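Local coordinates for ferripyochelin binding protein (Pyrococcus horikoshii, PDB 1V3W) that is a zinc- and calcium-binding left-handed beta-helix protein of the gamma-class carbonic anhydrase family, and probably interconverts carbon dioxide and bicarbonate, at residues A89-Y94 / A107-H112; E48-G53 / Y70-G75. One frame throughout, in Å; residues are numbered along the deposited sequence. Where two conformers were deposited one is given.

Interaction 1 (A89-Y94 / A107-H112)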
# COMPACT_ATOMS: atom_id res chain seq x y z
N ALA A 89 15.67 -7.86 2.89
CA ALA A 89 16.45 -7.27 3.96
C ALA A 89 16.48 -8.09 5.23
O ALA A 89 15.66 -8.99 5.44
CB ALA A 89 15.92 -5.87 4.27
N LYS A 90 17.47 -7.79 6.07
CA LYS A 90 17.63 -8.44 7.36
C LYS A 90 17.20 -7.44 8.42
O LYS A 90 17.71 -6.31 8.46
CB LYS A 90 19.09 -8.86 7.58
CG LYS A 90 19.48 -10.10 6.81
CD LYS A 90 20.92 -10.51 7.06
CE LYS A 90 21.23 -11.83 6.37
NZ LYS A 90 20.96 -11.78 4.90
N VAL A 91 16.25 -7.84 9.25
CA VAL A 91 15.74 -6.98 10.31
C VAL A 91 15.97 -7.67 11.64
O VAL A 91 15.61 -8.84 11.81
CB VAL A 91 14.24 -6.69 10.11
CG1 VAL A 91 13.72 -5.80 11.23
CG2 VAL A 91 14.01 -6.03 8.76
N GLY A 92 16.58 -6.96 12.58
CA GLY A 92 16.88 -7.51 13.89
C GLY A 92 15.68 -7.64 14.81
O GLY A 92 14.54 -7.73 14.36
N ASN A 93 15.95 -7.63 16.11
CA ASN A 93 14.91 -7.75 17.12
C ASN A 93 14.48 -6.40 17.68
O ASN A 93 15.27 -5.47 17.74
CB ASN A 93 15.41 -8.64 18.26
CG ASN A 93 15.90 -10.00 17.78
OD1 ASN A 93 15.25 -10.66 16.98
ND2 ASN A 93 17.06 -10.43 18.28
N TYR A 94 13.21 -6.31 18.07
CA TYR A 94 12.65 -5.08 18.64
C TYR A 94 12.82 -3.92 17.67
O TYR A 94 13.39 -2.89 18.00
CB TYR A 94 13.33 -4.76 19.97
CG TYR A 94 13.32 -5.91 20.94
CD1 TYR A 94 12.20 -6.20 21.70
CD2 TYR A 94 14.43 -6.76 21.05
CE1 TYR A 94 12.16 -7.30 22.56
CE2 TYR A 94 14.41 -7.86 21.89
CZ TYR A 94 13.27 -8.12 22.64
OH TYR A 94 13.22 -9.23 23.44
N ALA A 107 19.89 -4.49 3.03
CA ALA A 107 19.91 -3.66 4.22
C ALA A 107 19.97 -4.55 5.46
O ALA A 107 19.44 -5.67 5.46
CB ALA A 107 18.67 -2.78 4.27
N LYS A 108 20.63 -4.06 6.50
CA LYS A 108 20.76 -4.79 7.76
C LYS A 108 20.33 -3.84 8.86
O LYS A 108 21.04 -2.89 9.18
CB LYS A 108 22.22 -5.22 7.99
CG LYS A 108 22.39 -6.30 9.05
CD LYS A 108 23.81 -6.33 9.63
CE LYS A 108 23.94 -7.41 10.71
NZ LYS A 108 22.64 -7.67 11.38
N ILE A 109 19.14 -4.07 9.42
CA ILE A 109 18.63 -3.22 10.49
C ILE A 109 18.97 -3.84 11.83
O ILE A 109 18.64 -5.00 12.09
CB ILE A 109 17.09 -3.07 10.40
CG1 ILE A 109 16.68 -2.70 8.97
CG2 ILE A 109 16.63 -2.00 11.37
CD1 ILE A 109 17.30 -1.42 8.45
N GLY A 110 19.65 -3.07 12.68
CA GLY A 110 20.03 -3.57 13.99
C GLY A 110 18.86 -3.74 14.94
O GLY A 110 17.70 -3.59 14.55
N ASP A 111 19.16 -4.04 16.20
CA ASP A 111 18.13 -4.24 17.21
C ASP A 111 17.73 -2.93 17.87
O ASP A 111 18.54 -2.00 17.97
CB ASP A 111 18.61 -5.22 18.27
CG ASP A 111 19.21 -6.48 17.68
OD1 ASP A 111 18.63 -7.02 16.71
OD2 ASP A 111 20.25 -6.93 18.18
N HIS A 112 16.49 -2.86 18.34
CA HIS A 112 15.98 -1.66 18.99
C HIS A 112 16.15 -0.45 18.08
O HIS A 112 16.83 0.52 18.41
CB HIS A 112 16.70 -1.43 20.32
CG HIS A 112 16.36 -2.45 21.37
ND1 HIS A 112 15.10 -2.58 21.90
CD2 HIS A 112 17.13 -3.38 21.99
CE1 HIS A 112 15.10 -3.55 22.80
NE2 HIS A 112 16.31 -4.05 22.87
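The rings of Y94 and H112 lie side by side with their planes only 10° apart, yet so far offset that they hardly overlap, the centroids being 4.7 Å apart. Over one face of the imidazole sits CD2 of Y94, and CE1 of H112 is 3.5 Å from CG of Y94. The row of near-parallel rings continues on both flanks, Y77 beside Y94 and Y130 beside H112, while ND1 of H112 is hydrogen-bonded to T152 of helix 146-169, which, with the flanking rings, probably helps to fix the rotation of the imidazole.

A second flat pair, N93 and D111, points the same way with amide and carboxylate planes also nearly parallel. The amide oxygen is engaged by the backbone N of E76; the carboxylate is the group that crosses. With CG beside its own backbone N (chi1 -48°), D111 brings OD1 to the backbone N of N93 at 2.8 Å, a nearly straight bond on the anti side of the carboxylate, 30° out of its plane. An alanine in place of D111 would remove that acceptor and would probably leave the N93 N-H without its partner at this turn. The same OD1 lies 3.4 Å from CA of G92, where a side chain would collide with it.

Parallel-strand bonds do the rest: K90 N to A107 O and I109 N to K90 O are almost linear, the latter at 2.8 Å; in the turn beyond the strands, H112 N reaches N93 O. V91 and I109 face inward together, CG2 of V91 4.3 Å from CG1 of I109, whereas K90 and K108 project from the other face. Such in-register stacking of like residues on adjacent coils is characteristic of the left-handed parallel beta-helix built from hexapeptide repeats.

Interaction 2 (E48-G53 / Y70-G75)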
# COMPACT_ATOMS: atom_id res chain seq x y z
N GLU A 48 13.50 -16.20 -2.61
CA GLU A 48 14.21 -16.59 -1.39
C GLU A 48 13.19 -16.71 -0.26
O GLU A 48 12.04 -16.29 -0.39
CB GLU A 48 15.27 -15.55 -1.01
CG GLU A 48 16.39 -15.34 -2.02
CD GLU A 48 17.21 -16.59 -2.27
OE1 GLU A 48 17.22 -17.49 -1.40
OE2 GLU A 48 17.87 -16.67 -3.33
N GLN A 49 13.62 -17.28 0.86
CA GLN A 49 12.74 -17.45 2.01
C GLN A 49 12.42 -16.15 2.73
O GLN A 49 13.22 -15.20 2.73
CB GLN A 49 13.37 -18.42 3.01
CG GLN A 49 12.51 -18.70 4.24
CD GLN A 49 13.18 -19.65 5.23
OE1 GLN A 49 13.97 -19.23 6.08
NE2 GLN A 49 12.87 -20.93 5.11
N ILE A 50 11.24 -16.10 3.33
CA ILE A 50 10.82 -14.97 4.14
C ILE A 50 10.61 -15.59 5.51
O ILE A 50 9.75 -16.45 5.68
CB ILE A 50 9.50 -14.35 3.67
CG1 ILE A 50 9.69 -13.71 2.29
CG2 ILE A 50 9.03 -13.29 4.68
CD1 ILE A 50 8.39 -13.32 1.61
N TYR A 51 11.43 -15.17 6.47
CA TYR A 51 11.35 -15.70 7.83
C TYR A 51 10.87 -14.61 8.78
O TYR A 51 11.43 -13.51 8.79
CB TYR A 51 12.72 -16.19 8.28
CG TYR A 51 12.74 -16.75 9.68
CD1 TYR A 51 12.54 -18.11 9.91
CD2 TYR A 51 12.93 -15.91 10.78
CE1 TYR A 51 12.53 -18.62 11.21
CE2 TYR A 51 12.92 -16.41 12.07
CZ TYR A 51 12.72 -17.76 12.28
OH TYR A 51 12.70 -18.23 13.57
N VAL A 52 9.86 -14.91 9.58
CA VAL A 52 9.33 -13.96 10.56
C VAL A 52 9.45 -14.57 11.95
O VAL A 52 8.78 -15.54 12.28
CB VAL A 52 7.86 -13.62 10.26
CG1 VAL A 52 7.36 -12.57 11.23
CG2 VAL A 52 7.72 -13.13 8.82
N GLY A 53 10.31 -13.96 12.77
CA GLY A 53 10.56 -14.44 14.12
C GLY A 53 9.43 -14.27 15.12
O GLY A 53 8.45 -13.58 14.85
N TYR A 70 19.02 -12.68 -1.80
CA TYR A 70 18.67 -11.77 -0.71
C TYR A 70 17.37 -12.15 -0.02
O TYR A 70 16.31 -11.60 -0.32
CB TYR A 70 18.56 -10.34 -1.24
CG TYR A 70 19.89 -9.77 -1.66
CD1 TYR A 70 20.82 -9.35 -0.71
CD2 TYR A 70 20.24 -9.68 -3.00
CE1 TYR A 70 22.06 -8.85 -1.08
CE2 TYR A 70 21.48 -9.18 -3.39
CZ TYR A 70 22.39 -8.77 -2.43
OH TYR A 70 23.61 -8.28 -2.81
N PRO A 71 17.43 -13.11 0.91
CA PRO A 71 16.20 -13.50 1.61
C PRO A 71 15.80 -12.40 2.59
O PRO A 71 16.58 -11.49 2.87
CB PRO A 71 16.62 -14.79 2.32
CG PRO A 71 18.06 -14.54 2.63
CD PRO A 71 18.57 -13.93 1.35
N THR A 72 14.57 -12.47 3.08
CA THR A 72 14.12 -11.49 4.06
C THR A 72 14.04 -12.22 5.38
O THR A 72 13.32 -13.21 5.51
CB THR A 72 12.74 -10.90 3.70
OG1 THR A 72 12.88 -10.04 2.57
CG2 THR A 72 12.19 -10.11 4.87
N GLU A 73 14.81 -11.73 6.34
CA GLU A 73 14.80 -12.33 7.65
C GLU A 73 14.41 -11.30 8.68
O GLU A 73 15.10 -10.30 8.87
CB GLU A 73 16.13 -12.91 7.98
CG GLU A 73 16.18 -13.32 9.43
CD GLU A 73 16.46 -14.78 9.60
OE1 GLU A 73 16.46 -15.52 8.59
OE2 GLU A 73 16.68 -15.17 10.76
N ILE A 74 13.31 -11.58 9.37
CA ILE A 74 12.78 -10.68 10.39
C ILE A 74 12.98 -11.31 11.76
O ILE A 74 12.69 -12.49 11.96
CB ILE A 74 11.28 -10.42 10.16
CG1 ILE A 74 11.05 -9.88 8.75
CG2 ILE A 74 10.76 -9.45 11.20
CD1 ILE A 74 11.75 -8.57 8.46
N GLY A 75 13.47 -10.51 12.70
CA GLY A 75 13.70 -11.01 14.05
C GLY A 75 12.45 -11.07 14.91
O GLY A 75 11.33 -11.16 14.39
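Y51 and E73 stand next to each other on one face of the parallel pair 49-52/72-74, and their torsions explain why they meet. Both carry CG anti to the backbone N (chi1 180° for Y51, 170° for E73), sending the two side chains out in the same direction. E73 then bends at chi2, which turns its carboxylate alongside the ring of Y51, the two planes 19° apart. OE1 rests 3.8 Å from CB of Y51 and OE2 at the same distance from CD2, an oblique approach. At the ring edge, near its plane, the carbonyl O of I74 is 3.6 Å from CD2.

The opposite face carries I50, V52, T72 and I74. CB of I74 packs 3.4 Å from the carbonyl O of Y51. T72 has its hydroxyl hydrogen-bonded to the carbonyl O of H65, a zinc ligand. Where the chain turns its corner, CB of E48 is directed at P71, 3.5 Å from its CA, and the bend at chi2 leaves OE2 hydrogen-bonded to G69 N.

The ladder runs T72 N to Q49 O, Y51 N to T72 O, I74 N to Y51 O and G53 N to I74 O. The last is 2.9 Å long but bent, with its donor well above the carbonyl plane, as the strand gives way to the turn.

Chemically, then, backbone hydrogen bonds provide the polar link between these coils, while Y51 and E73 add van der Waals contact, the carboxylate lying beside the ring and meeting it obliquely.

From the N terminus, strand 49-52 comes first. The chain then makes one further coil through strands 57-58 and 63-65, and interaction 2 closes that coil when 70-75 settles beside 48-53. Another coil leads to 89-94, and interaction 1 closes the next when 107-112 returns beside it. The two loops therefore follow in series, neither nesting nor crossing. They meet inside one sheet, where strands 72-74 and 90-91 are neighbours: E73 probably hydrogen-bonds through its backbone to A89 and V91. Together the contacts join four successive strands on one side of the three-sided helix.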